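Local coordinates for protein MEM-A1 (Soil metagenome, PDB 6E0S) that probably hydrolyses beta-lactam antibiotics as a zinc-dependent metallo-beta-lactamase of subclass B3, at residues 85-90 with 109-114; 89-94 with 191-196; 130-135 with 167-172; 148-153 with 163-168. All coordinates share one frame; numbering follows the deposited sequence.

Contact 1: 85-90 with 109-114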
loop_
_atom_site.group_PDB
_atom_site.type_symbol
_atom_site.label_atom_id
_atom_site.label_comp_id
_atom_site.label_asym_id
_atom_site.label_seq_id
_atom_site.Cartn_x
_atom_site.Cartn_y
_atom_site.Cartn_z
ATOM N N LYS A 85 -2.593 16.731 1.469
ATOM C CA LYS A 85 -2.934 16.951 2.865
ATOM C C LYS A 85 -2.675 15.736 3.743
ATOM O O LYS A 85 -2.426 15.887 4.947
ATOM C CB LYS A 85 -4.408 17.349 2.969
ATOM C CG LYS A 85 -4.745 18.612 2.191
ATOM C CD LYS A 85 -3.821 19.761 2.608
ATOM C CE LYS A 85 -3.907 20.955 1.678
ATOM N NZ LYS A 85 -2.835 21.991 2.003
ATOM N N LEU A 86 -2.756 14.536 3.173
ATOM C CA LEU A 86 -2.657 13.309 3.957
ATOM C C LEU A 86 -1.831 12.327 3.171
ATOM O O LEU A 86 -1.994 12.226 1.957
ATOM C CB LEU A 86 -4.036 12.672 4.233
ATOM C CG LEU A 86 -5.059 13.604 4.890
ATOM C CD1 LEU A 86 -6.462 13.065 4.734
ATOM C CD2 LEU A 86 -4.694 13.709 6.367
ATOM N N ILE A 87 -0.948 11.622 3.857
ATOM C CA ILE A 87 -0.179 10.541 3.255
ATOM C C ILE A 87 -0.540 9.292 4.034
ATOM O O ILE A 87 -0.420 9.284 5.265
ATOM C CB ILE A 87 1.330 10.810 3.298
ATOM C CG1 ILE A 87 1.676 12.013 2.416
ATOM C CG2 ILE A 87 2.078 9.576 2.805
ATOM C CD1 ILE A 87 3.137 12.585 2.668
ATOM N N LEU A 88 -1.039 8.266 3.332
ATOM C CA LEU A 88 -1.454 7.016 3.974
ATOM C C LEU A 88 -0.394 5.959 3.717
ATOM O O LEU A 88 0.240 5.957 2.665
ATOM C CB LEU A 88 -2.803 6.521 3.435
ATOM C CG LEU A 88 -3.891 7.554 3.187
ATOM C CD1 LEU A 88 -5.214 6.909 2.664
ATOM C CD2 LEU A 88 -4.119 8.446 4.427
ATOM N N ASN A 89 -0.171 5.077 4.679
ATOM C CA ASN A 89 0.833 4.022 4.519
ATOM C C ASN A 89 0.161 2.657 4.446
ATOM O O ASN A 89 -0.754 2.364 5.228
ATOM C CB ASN A 89 1.828 4.073 5.675
ATOM C CG ASN A 89 2.908 2.989 5.597
ATOM O OD1 ASN A 89 3.219 2.359 6.609
ATOM N ND2 ASN A 89 3.515 2.807 4.417
ATOM N N SER A 90 0.587 1.837 3.484
ATOM C CA SER A 90 0.196 0.431 3.427
ATOM C C SER A 90 0.952 -0.355 4.504
ATOM O O SER A 90 0.346 -0.815 5.477
ATOM C CB SER A 90 0.455 -0.155 2.028
ATOM O OG SER A 90 1.833 -0.108 1.705
ATOM N N ALA A 109 2.021 17.393 4.903
ATOM C CA ALA A 109 0.883 16.516 5.118
ATOM C C ALA A 109 0.966 15.814 6.468
ATOM O O ALA A 109 2.033 15.644 7.055
ATOM C CB ALA A 109 0.805 15.451 4.027
ATOM N N THR A 110 -0.187 15.416 6.969
ATOM C CA THR A 110 -0.248 14.506 8.103
ATOM C C THR A 110 -0.191 13.094 7.560
ATOM O O THR A 110 -0.713 12.829 6.467
ATOM C CB THR A 110 -1.531 14.730 8.906
ATOM O OG1 THR A 110 -1.451 15.989 9.578
ATOM C CG2 THR A 110 -1.749 13.641 9.969
ATOM N N VAL A 111 0.494 12.209 8.291
ATOM C CA VAL A 111 0.751 10.833 7.852
ATOM C C VAL A 111 -0.114 9.889 8.678
ATOM O O VAL A 111 -0.107 9.960 9.912
ATOM C CB VAL A 111 2.247 10.477 7.968
ATOM C CG1 VAL A 111 2.486 8.977 7.783
ATOM C CG2 VAL A 111 3.026 11.265 6.934
ATOM N N LEU A 112 -0.851 9.008 7.993
ATOM C CA LEU A 112 -1.815 8.125 8.627
ATOM C C LEU A 112 -1.387 6.671 8.478
ATOM O O LEU A 112 -0.968 6.236 7.393
ATOM C CB LEU A 112 -3.206 8.345 8.005
ATOM C CG LEU A 112 -3.797 9.746 8.060
ATOM C CD1 LEU A 112 -5.212 9.723 7.504
ATOM C CD2 LEU A 112 -3.816 10.278 9.476
ATOM N N ALA A 113 -1.609 5.899 9.538
ATOM C CA ALA A 113 -1.258 4.486 9.575
ATOM C C ALA A 113 -2.089 3.801 10.655
ATOM O O ALA A 113 -2.709 4.449 11.506
ATOM C CB ALA A 113 0.254 4.287 9.865
ATOM N N SER A 114 -2.060 2.469 10.636
ATOM C CA SER A 114 -2.612 1.716 11.753
ATOM C C SER A 114 -1.887 2.047 13.056
ATOM O O SER A 114 -0.795 2.634 13.080
ATOM C CB SER A 114 -2.486 0.211 11.507
ATOM O OG SER A 114 -1.107 -0.117 11.394
HETATM O O HOH W 1 -0.702 1.549 8.171
#

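Contact 2: 89-94 with 191-196. With ZN (zinc ion), chain B.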
loop_
_atom_site.group_PDB
_atom_site.type_symbol
_atom_site.label_atom_id
_atom_site.label_comp_id
_atom_site.label_asym_id
_atom_site.label_seq_id
_atom_site.Cartn_x
_atom_site.Cartn_y
_atom_site.Cartn_z
ATOM N N ASN A 89 -0.171 5.077 4.679
ATOM C CA ASN A 89 0.833 4.022 4.519
ATOM C C ASN A 89 0.161 2.657 4.446
ATOM O O ASN A 89 -0.754 2.364 5.228
ATOM C CB ASN A 89 1.828 4.073 5.675
ATOM C CG ASN A 89 2.908 2.989 5.597
ATOM O OD1 ASN A 89 3.219 2.359 6.609
ATOM N ND2 ASN A 89 3.515 2.807 4.417
ATOM N N SER A 90 0.587 1.837 3.484
ATOM C CA SER A 90 0.196 0.431 3.427
ATOM C C SER A 90 0.952 -0.355 4.504
ATOM O O SER A 90 0.346 -0.815 5.477
ATOM C CB SER A 90 0.455 -0.155 2.028
ATOM O OG SER A 90 1.833 -0.108 1.705
ATOM N N HIS A 91 2.280 -0.476 4.413
ATOM C CA HIS A 91 2.964 -1.084 5.543
ATOM C C HIS A 91 4.340 -0.451 5.775
ATOM O O HIS A 91 4.935 0.206 4.907
ATOM C CB HIS A 91 3.045 -2.621 5.410
ATOM C CG HIS A 91 3.977 -3.094 4.344
ATOM N ND1 HIS A 91 3.557 -3.428 3.073
ATOM C CD2 HIS A 91 5.317 -3.296 4.363
ATOM C CE1 HIS A 91 4.599 -3.808 2.354
ATOM N NE2 HIS A 91 5.681 -3.725 3.110
ATOM N N GLU A 92 4.818 -0.661 6.993
ATOM C CA GLU A 92 5.828 0.177 7.626
ATOM C C GLU A 92 7.236 -0.319 7.342
ATOM O O GLU A 92 8.078 -0.400 8.231
ATOM C CB GLU A 92 5.536 0.254 9.129
ATOM C CG GLU A 92 5.488 -1.127 9.900
ATOM C CD GLU A 92 4.101 -1.819 9.918
ATOM O OE1 GLU A 92 3.771 -2.527 10.907
ATOM O OE2 GLU A 92 3.346 -1.679 8.929
ATOM N N HIS A 93 7.512 -0.684 6.097
ATOM C CA HIS A 93 8.820 -1.149 5.686
ATOM C C HIS A 93 9.461 -0.102 4.782
ATOM O O HIS A 93 8.774 0.659 4.077
ATOM C CB HIS A 93 8.736 -2.496 4.942
ATOM C CG HIS A 93 8.558 -3.688 5.834
ATOM N ND1 HIS A 93 8.341 -4.960 5.344
ATOM C CD2 HIS A 93 8.531 -3.798 7.183
ATOM C CE1 HIS A 93 8.223 -5.806 6.355
ATOM N NE2 HIS A 93 8.333 -5.125 7.479
ATOM N N PHE A 94 10.790 -0.078 4.818
ATOM C CA PHE A 94 11.629 0.796 4.005
ATOM C C PHE A 94 11.144 0.995 2.565
ATOM O O PHE A 94 11.185 2.113 2.052
ATOM C CB PHE A 94 13.045 0.217 4.021
ATOM C CG PHE A 94 14.101 1.113 3.410
ATOM C CD1 PHE A 94 14.724 2.089 4.182
ATOM C CD2 PHE A 94 14.527 0.915 2.098
ATOM C CE1 PHE A 94 15.721 2.892 3.645
ATOM C CE2 PHE A 94 15.546 1.729 1.556
ATOM C CZ PHE A 94 16.126 2.706 2.330
ATOM N N TYR A 191 -6.445 -0.304 -2.802
ATOM C CA TYR A 191 -4.978 -0.268 -2.650
ATOM C C TYR A 191 -4.635 -1.412 -1.705
ATOM O O TYR A 191 -4.825 -1.312 -0.497
ATOM C CB TYR A 191 -4.471 1.061 -2.105
ATOM C CG TYR A 191 -2.956 1.170 -2.208
ATOM C CD1 TYR A 191 -2.379 1.951 -3.209
ATOM C CD2 TYR A 191 -2.113 0.500 -1.311
ATOM C CE1 TYR A 191 -1.016 2.080 -3.331
ATOM C CE2 TYR A 191 -0.697 0.664 -1.413
ATOM C CZ TYR A 191 -0.190 1.441 -2.443
ATOM O OH TYR A 191 1.180 1.614 -2.608
ATOM N N ALA A 192 -4.156 -2.518 -2.252
ATOM C CA ALA A 192 -3.966 -3.716 -1.448
ATOM C C ALA A 192 -2.547 -3.744 -0.894
ATOM O O ALA A 192 -1.579 -3.578 -1.644
ATOM C CB ALA A 192 -4.241 -4.968 -2.288
ATOM N N ASP A 193 -2.430 -3.984 0.411
ATOM C CA ASP A 193 -1.126 -4.171 1.018
ATOM C C ASP A 193 -0.577 -5.532 0.612
ATOM O O ASP A 193 -1.297 -6.390 0.100
ATOM C CB ASP A 193 -1.210 -4.077 2.542
ATOM C CG ASP A 193 0.177 -3.952 3.200
ATOM O OD1 ASP A 193 0.260 -4.184 4.420
ATOM O OD2 ASP A 193 1.161 -3.623 2.500
ATOM N N SER A 194 0.729 -5.698 0.779
ATOM C CA SER A 194 1.308 -7.014 0.576
ATOM C C SER A 194 0.665 -8.014 1.521
ATOM O O SER A 194 0.429 -7.725 2.702
ATOM C CB SER A 194 2.821 -6.979 0.798
ATOM O OG SER A 194 3.306 -8.329 0.814
ATOM N N LEU A 195 0.381 -9.206 0.989
ATOM C CA LEU A 195 -0.139 -10.321 1.774
ATOM C C LEU A 195 0.858 -11.472 1.835
ATOM O O LEU A 195 0.486 -12.593 2.169
ATOM C CB LEU A 195 -1.475 -10.812 1.202
ATOM C CG LEU A 195 -2.645 -9.837 1.180
ATOM C CD1 LEU A 195 -3.854 -10.468 0.468
ATOM C CD2 LEU A 195 -2.970 -9.411 2.632
ATOM N N ASN A 196 2.118 -11.209 1.512
ATOM C CA ASN A 196 3.112 -12.258 1.366
ATOM C C ASN A 196 3.713 -12.649 2.715
ATOM O O ASN A 196 4.227 -11.804 3.460
ATOM C CB ASN A 196 4.194 -11.803 0.392
ATOM C CG ASN A 196 3.754 -11.947 -1.053
ATOM O OD1 ASN A 196 2.588 -12.278 -1.343
ATOM N ND2 ASN A 196 4.687 -11.709 -1.975
HETATM ZN ZN ZN B . 7.229 -5.360 3.308
HETATM O O HOH W 2 8.782 -5.374 2.106
#

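Contact 3: 130-135 with 167-172. With ZN (zinc ion), chain B.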
loop_
_atom_site.group_PDB
_atom_site.type_symbol
_atom_site.label_atom_id
_atom_site.label_comp_id
_atom_site.label_asym_id
_atom_site.label_seq_id
_atom_site.Cartn_x
_atom_site.Cartn_y
_atom_site.Cartn_z
ATOM N N ASP A 130 8.497 -7.750 13.939
ATOM C CA ASP A 130 8.312 -7.789 12.500
ATOM C C ASP A 130 8.759 -9.146 11.985
ATOM O O ASP A 130 9.789 -9.659 12.426
ATOM C CB ASP A 130 9.105 -6.693 11.791
ATOM C CG ASP A 130 8.562 -6.378 10.401
ATOM O OD1 ASP A 130 7.903 -5.330 10.232
ATOM O OD2 ASP A 130 8.819 -7.163 9.475
ATOM N N PRO A 131 7.992 -9.763 11.064
ATOM C CA PRO A 131 8.439 -11.039 10.480
ATOM C C PRO A 131 9.822 -10.918 9.860
ATOM O O PRO A 131 10.535 -11.915 9.742
ATOM C CB PRO A 131 7.374 -11.342 9.415
ATOM C CG PRO A 131 6.117 -10.674 9.938
ATOM C CD PRO A 131 6.629 -9.381 10.623
ATOM N N GLN A 132 10.223 -9.710 9.459
ATOM C CA GLN A 132 11.534 -9.504 8.846
ATOM C C GLN A 132 12.502 -8.807 9.786
ATOM O O GLN A 132 13.576 -8.371 9.347
ATOM C CB GLN A 132 11.413 -8.717 7.538
ATOM C CG GLN A 132 10.429 -9.315 6.545
ATOM C CD GLN A 132 10.467 -8.637 5.194
ATOM O OE1 GLN A 132 11.535 -8.246 4.712
ATOM N NE2 GLN A 132 9.306 -8.519 4.555
ATOM N N TYR A 133 12.182 -8.747 11.083
ATOM C CA TYR A 133 13.066 -8.055 12.024
ATOM C C TYR A 133 14.475 -8.629 11.954
ATOM O O TYR A 133 14.686 -9.851 12.003
ATOM C CB TYR A 133 12.546 -8.157 13.460
ATOM C CG TYR A 133 13.488 -7.514 14.467
ATOM C CD1 TYR A 133 14.289 -8.280 15.297
ATOM C CD2 TYR A 133 13.589 -6.128 14.549
ATOM C CE1 TYR A 133 15.165 -7.675 16.203
ATOM C CE2 TYR A 133 14.447 -5.516 15.444
ATOM C CZ TYR A 133 15.232 -6.292 16.261
ATOM O OH TYR A 133 16.074 -5.673 17.137
ATOM N N GLY A 134 15.455 -7.738 11.848
ATOM C CA GLY A 134 16.834 -8.120 11.684
ATOM C C GLY A 134 17.376 -7.837 10.298
ATOM O O GLY A 134 18.575 -7.562 10.154
ATOM N N GLU A 135 16.536 -7.932 9.277
ATOM C CA GLU A 135 16.969 -7.635 7.923
ATOM C C GLU A 135 16.335 -6.368 7.380
ATOM O O GLU A 135 16.443 -6.102 6.181
ATOM C CB GLU A 135 16.677 -8.834 7.024
ATOM C CG GLU A 135 17.264 -10.088 7.637
ATOM C CD GLU A 135 17.323 -11.237 6.664
ATOM O OE1 GLU A 135 17.349 -10.966 5.445
ATOM O OE2 GLU A 135 17.323 -12.401 7.116
ATOM N N PRO A 167 -3.002 -6.985 8.493
ATOM C CA PRO A 167 -1.673 -7.378 8.974
ATOM C C PRO A 167 -1.322 -8.817 8.587
ATOM O O PRO A 167 -2.180 -9.631 8.206
ATOM C CB PRO A 167 -1.789 -7.232 10.488
ATOM C CG PRO A 167 -3.276 -7.500 10.791
ATOM C CD PRO A 167 -3.983 -6.877 9.594
ATOM N N GLY A 168 -0.014 -9.116 8.682
ATOM C CA GLY A 168 0.504 -10.468 8.509
ATOM C C GLY A 168 1.863 -10.404 7.833
ATOM O O GLY A 168 2.852 -10.979 8.316
ATOM N N HIS A 169 1.920 -9.681 6.707
ATOM C CA HIS A 169 3.214 -9.280 6.163
ATOM C C HIS A 169 3.978 -8.416 7.165
ATOM O O HIS A 169 5.185 -8.609 7.365
ATOM C CB HIS A 169 3.027 -8.540 4.834
ATOM C CG HIS A 169 4.321 -8.235 4.128
ATOM N ND1 HIS A 169 5.045 -9.198 3.470
ATOM C CD2 HIS A 169 5.004 -7.073 3.961
ATOM C CE1 HIS A 169 6.142 -8.659 2.960
ATOM N NE2 HIS A 169 6.146 -7.372 3.250
ATOM N N THR A 170 3.296 -7.460 7.794
ATOM C CA THR A 170 3.776 -6.723 8.962
ATOM C C THR A 170 2.711 -6.713 10.052
ATOM O O THR A 170 1.533 -7.026 9.827
ATOM C CB THR A 170 4.108 -5.257 8.646
ATOM O OG1 THR A 170 2.886 -4.546 8.370
ATOM C CG2 THR A 170 5.051 -5.154 7.424
ATOM N N GLN A 171 3.113 -6.273 11.246
ATOM C CA GLN A 171 2.121 -6.190 12.305
ATOM C C GLN A 171 1.109 -5.077 12.067
ATOM O O GLN A 171 0.024 -5.106 12.670
ATOM C CB GLN A 171 2.818 -5.985 13.646
ATOM C CG GLN A 171 3.585 -7.201 14.096
ATOM C CD GLN A 171 4.324 -6.926 15.392
ATOM O OE1 GLN A 171 5.345 -6.247 15.388
ATOM N NE2 GLN A 171 3.800 -7.419 16.494
ATOM N N GLY A 172 1.423 -4.124 11.194
ATOM C CA GLY A 172 0.602 -2.931 11.025
ATOM C C GLY A 172 0.019 -2.697 9.639
ATOM O O GLY A 172 -0.533 -1.613 9.363
HETATM ZN ZN ZN B . 7.229 -5.360 3.308
HETATM O O HOH W 3 5.813 -5.622 11.974
HETATM O O HOH W 4 7.103 -9.882 5.870
HETATM O O HOH W 2 8.782 -5.374 2.106
#

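Contact 4: 148-153 with 163-168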
loop_
_atom_site.group_PDB
_atom_site.type_symbol
_atom_site.label_atom_id
_atom_site.label_comp_id
_atom_site.label_asym_id
_atom_site.label_seq_id
_atom_site.Cartn_x
_atom_site.Cartn_y
_atom_site.Cartn_z
ATOM N N VAL A 148 -4.979 5.436 12.585
ATOM C CA VAL A 148 -6.371 5.192 12.214
ATOM C C VAL A 148 -6.766 3.811 12.706
ATOM O O VAL A 148 -5.938 2.886 12.776
ATOM C CB VAL A 148 -6.606 5.310 10.697
ATOM C CG1 VAL A 148 -6.235 6.741 10.190
ATOM C CG2 VAL A 148 -5.816 4.259 9.929
ATOM N N ALA A 149 -8.044 3.674 13.048
ATOM C CA ALA A 149 -8.629 2.414 13.474
ATOM C C ALA A 149 -9.086 1.614 12.262
ATOM O O ALA A 149 -9.273 2.143 11.168
ATOM C CB ALA A 149 -9.818 2.659 14.427
ATOM N N ASP A 150 -9.283 0.319 12.479
ATOM C CA ASP A 150 -9.805 -0.540 11.431
ATOM C C ASP A 150 -11.211 -0.076 11.067
ATOM O O ASP A 150 -12.048 0.156 11.941
ATOM C CB ASP A 150 -9.799 -1.987 11.924
ATOM C CG ASP A 150 -9.987 -3.004 10.823
ATOM O OD1 ASP A 150 -9.959 -2.643 9.646
ATOM O OD2 ASP A 150 -10.195 -4.199 11.163
ATOM N N GLY A 151 -11.461 0.079 9.778
ATOM C CA GLY A 151 -12.730 0.583 9.302
ATOM C C GLY A 151 -12.909 2.086 9.379
ATOM O O GLY A 151 -13.957 2.586 8.954
ATOM N N GLU A 152 -11.934 2.820 9.903
ATOM C CA GLU A 152 -12.047 4.273 9.986
ATOM C C GLU A 152 -12.031 4.895 8.593
ATOM O O GLU A 152 -11.225 4.520 7.729
ATOM C CB GLU A 152 -10.900 4.852 10.817
ATOM C CG GLU A 152 -10.936 6.366 10.905
ATOM C CD GLU A 152 -9.930 6.911 11.907
ATOM O OE1 GLU A 152 -9.619 8.122 11.824
ATOM O OE2 GLU A 152 -9.483 6.147 12.792
ATOM N N VAL A 153 -12.904 5.876 8.375
ATOM C CA VAL A 153 -12.978 6.552 7.079
ATOM C C VAL A 153 -12.205 7.859 7.143
ATOM O O VAL A 153 -12.525 8.741 7.950
ATOM C CB VAL A 153 -14.436 6.797 6.665
ATOM C CG1 VAL A 153 -14.476 7.522 5.329
ATOM C CG2 VAL A 153 -15.155 5.490 6.580
ATOM N N ALA A 163 -9.799 2.677 5.958
ATOM C CA ALA A 163 -8.721 1.789 6.387
ATOM C C ALA A 163 -9.251 0.381 6.632
ATOM O O ALA A 163 -10.225 0.182 7.385
ATOM C CB ALA A 163 -8.048 2.306 7.662
ATOM N N ARG A 164 -8.621 -0.603 5.995
ATOM C CA ARG A 164 -8.938 -2.010 6.237
ATOM C C ARG A 164 -7.674 -2.689 6.744
ATOM O O ARG A 164 -6.760 -2.959 5.963
ATOM C CB ARG A 164 -9.466 -2.699 4.971
ATOM C CG ARG A 164 -10.745 -2.035 4.415
ATOM C CD ARG A 164 -11.908 -2.179 5.390
ATOM N NE ARG A 164 -12.266 -3.576 5.709
ATOM C CZ ARG A 164 -13.162 -4.317 5.047
ATOM N NH1 ARG A 164 -13.821 -3.811 4.006
ATOM N NH2 ARG A 164 -13.408 -5.565 5.427
ATOM N N TYR A 165 -7.621 -2.968 8.042
ATOM C CA TYR A 165 -6.433 -3.602 8.596
ATOM C C TYR A 165 -6.195 -4.935 7.888
ATOM O O TYR A 165 -7.094 -5.776 7.812
ATOM C CB TYR A 165 -6.624 -3.817 10.102
ATOM C CG TYR A 165 -6.318 -2.623 10.992
ATOM C CD1 TYR A 165 -6.360 -1.327 10.511
ATOM C CD2 TYR A 165 -6.038 -2.816 12.349
ATOM C CE1 TYR A 165 -6.045 -0.220 11.366
ATOM C CE2 TYR A 165 -5.760 -1.744 13.207
ATOM C CZ TYR A 165 -5.763 -0.454 12.713
ATOM O OH TYR A 165 -5.477 0.592 13.573
ATOM N N THR A 166 -4.989 -5.126 7.358
ATOM C CA THR A 166 -4.604 -6.399 6.741
ATOM C C THR A 166 -3.200 -6.780 7.193
ATOM O O THR A 166 -2.274 -6.895 6.378
ATOM C CB THR A 166 -4.675 -6.316 5.215
ATOM O OG1 THR A 166 -3.875 -5.218 4.753
ATOM C CG2 THR A 166 -6.124 -6.157 4.736
ATOM N N PRO A 167 -3.002 -6.985 8.493
ATOM C CA PRO A 167 -1.673 -7.378 8.974
ATOM C C PRO A 167 -1.322 -8.817 8.587
ATOM O O PRO A 167 -2.180 -9.631 8.206
ATOM C CB PRO A 167 -1.789 -7.232 10.488
ATOM C CG PRO A 167 -3.276 -7.500 10.791
ATOM C CD PRO A 167 -3.983 -6.877 9.594
ATOM N N GLY A 168 -0.014 -9.116 8.682
ATOM C CA GLY A 168 0.504 -10.468 8.509
ATOM C C GLY A 168 1.863 -10.404 7.833
ATOM O O GLY A 168 2.852 -10.979 8.316
HETATM O O HOH W 5 -9.987 -5.279 8.139
#

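Contact 1: 85-90 with 109-114
Leu88 and Leu112 turn their branches the same way: chi1 of -41° in the first and -58° in the second sets each CG beside its own backbone N, opposite the carbonyl carbon. The two side chains therefore lie alongside one another, and Leu88 CD2 rests 3.5 Å from Leu112 CD1. Leu86 CD2 comes to the same methyl, Leu112 CD1, at a slant and less closely, 4.2 Å, so one leucine bridges two on the adjacent strand. Val154 of strand 153-156 packs against Leu86 and Leu112 on this face, while Leu88 leans on Ile57 and Ile59 of strand 56-59. On the reverse face Val111 CG2 approaches Ile87 CB to 4.0 Å, and Ala109 CB lies against the Ile87 CG1 and CD1 branch; Leu103 and Ile100 of helix 100-107 pack over this side. Between the two apolar layers the backbones are joined in parallel register. Ile87 does the bonding in both directions, its N reaching Thr110 O at 2.9 Å and its O receiving Leu112 N at 2.8 Å, while Lys85 O and Asn89 N add one bond at either end. Past the last of them a water links Asn89 O (3.1 Å) to Ser114 N (3.0 Å). Two adjacent parallel strands, twisted by 34° and connected through helices 94-97 and 100-107, form a beta-alpha-beta crossover, a building unit of the metallo-beta-lactamase alpha-beta/beta-alpha sandwich.

Contact 2: 89-94 with 191-196
His91 sets the ND1 edge of its imidazole against the carboxylate of Asp193, and the two side chains meet at about a right angle with their planes 34° apart. ND1 donates to Asp193 OD2 near the plane of the ring, in a nearly straight bond (165° at the hydrogen) whose 2.5 Å length should not be taken at face value. The bond probably helps hold the ring with NE2 toward the metal, His91 NE2 standing 2.3 Å from the zinc. A chi1 of 71° places the ring between the backbone N and the carbonyl carbon of His91, pointing it toward the aspartate. His93 reaches the same zinc through ND1 at 2.4 Å, water 2 lies 2.0 Å from the ion, and His169 supplies the third protein ligand; a second zinc is bound nearby. Asp193 is thus a second-shell residue that probably positions a first-shell one, a common arrangement in zinc enzymes. Its OD2 also takes a weak bond from Ser194 N. Beside it Ser90 CB fills the angle between Asp193 OD2 (3.6 Å) and Tyr191 CE2 (3.7 Å). The hydroxyls of Ser90 and Tyr191 both bond to Asp60 OD2, which links the two segments a second time. In the fold, the metal-binding loop runs from strand 84-88 of one sheet to helix 94-97, whereas 191-196 leaves strand 185-192 of the other sheet. Tyr267 of helix 263-285 packs behind Ala192 and Leu195.

Contact 3: 130-135 with 167-172
The His169 imidazole and the Gln132 amide stand almost perpendicular, their planes 82° apart, with Gln132 NE2 3.5 Å from His169 CE1 in an oblique approach. Water 4 sits over one face of the imidazole, displaced toward its rim, and water 2 lies at the edge, in the ring plane. A chi1 of -173° in His169 swings the ring back toward Gln132 although its CB starts out away from the other segment. NE2 of His169 binds the zinc shared with His91 and His93 at 2.3 Å, and ND1 bonds to Asn196 O, so both ring nitrogens are engaged and the ring's rotation is fixed. Water rather than direct hydrogen bonds joins the segments. Water 4 accepts from Gln132 NE2 (2.9 Å) and donates to His169 O (2.7 Å); Pro131 CG leans on that same carbonyl oxygen at 3.4 Å. Water 3 repeats the device, donating to Asp130 OD1 at 2.7 Å and accepting from Gln171 N at 2.9 Å. Asp130 OD1 also bonds His93 NE2, another second-shell hold on a zinc ligand, and its OD2 takes Gln132 N on the anti lone pair in an Asx turn. The segment 130-135 belongs to the long loop between helix 115-123 and strand 145-148, and it lies over the loop 167-172 that joins strands 159-165 and 174-182 beside the metal.

Contact 4: 148-153 with 163-168
Asp150 OD1 is approached from two quarters: Tyr165 N donates to it at 2.9 Å, arriving from above the carboxylate plane (58° out of it), and water 5 lies 3.0 Å from Asp150 OD1 and 3.0 Å from Tyr165 O, placed to bridge them. A chi1 of -165° in Asp150 carries its carboxylate over the start of the Tyr165 side chain, where carboxylate and phenol planes are stacked only 13° apart. Asp150 CB sits over the ring face as well, 3.8 Å from the centroid of the Tyr165 ring, a CH-pi contact. At the far end of the phenol, Tyr165 OH donates in the ring plane to Val148 O; the 2.5 Å between them is suspiciously short and carries no weight. The hydroxyl is also bonded to Val115 N. Tyr165 thus holds Val148 to Asp150, the entry to the turn, from both ends, at its backbone N and at its hydroxyl. Two backbone bonds fasten the rest, Gly151 N to Ala163 O at 2.7 Å and Ala163 N to Glu152 O at 2.9 Å. Ala149 to Glu152 form a type II beta turn in which Gly151 takes a positive phi, and Glu152 OE2 folds back to accept from Ala149 N. Val148 CG2 touches Ala163 CB, and both residues pack on Trp176 of strand 174-182. The turn leads from strand 145-148, the edge of the seven-stranded sheet, to strand 153-156, the edge of the five-stranded one, and rests on strand 159-165 next to it.

In the fold
From the N terminus, the stretch 85-94 opens two loops, contact 1 from 85-90 and contact 2 from 89-94, which share Asn89 and Ser90. Contact 1 closes the short one, a helical excursion that returns at 109-114 to the seven-stranded sheet. Contact 2 closes a far longer one at 191-196, and contacts 3 and 4 both fall within it. Contact 4 (148-153 with 163-168) lies between the segments of contact 3 (130-135 with 167-172), apart from the shared Pro167 and Gly168. Contacts 1 and 4 meet where Ala113 pairs with Val148, at the passage between the sheets. Contacts 2 and 3 converge on one zinc, bound by His91, His93 and His169, which joins loops from both sheets.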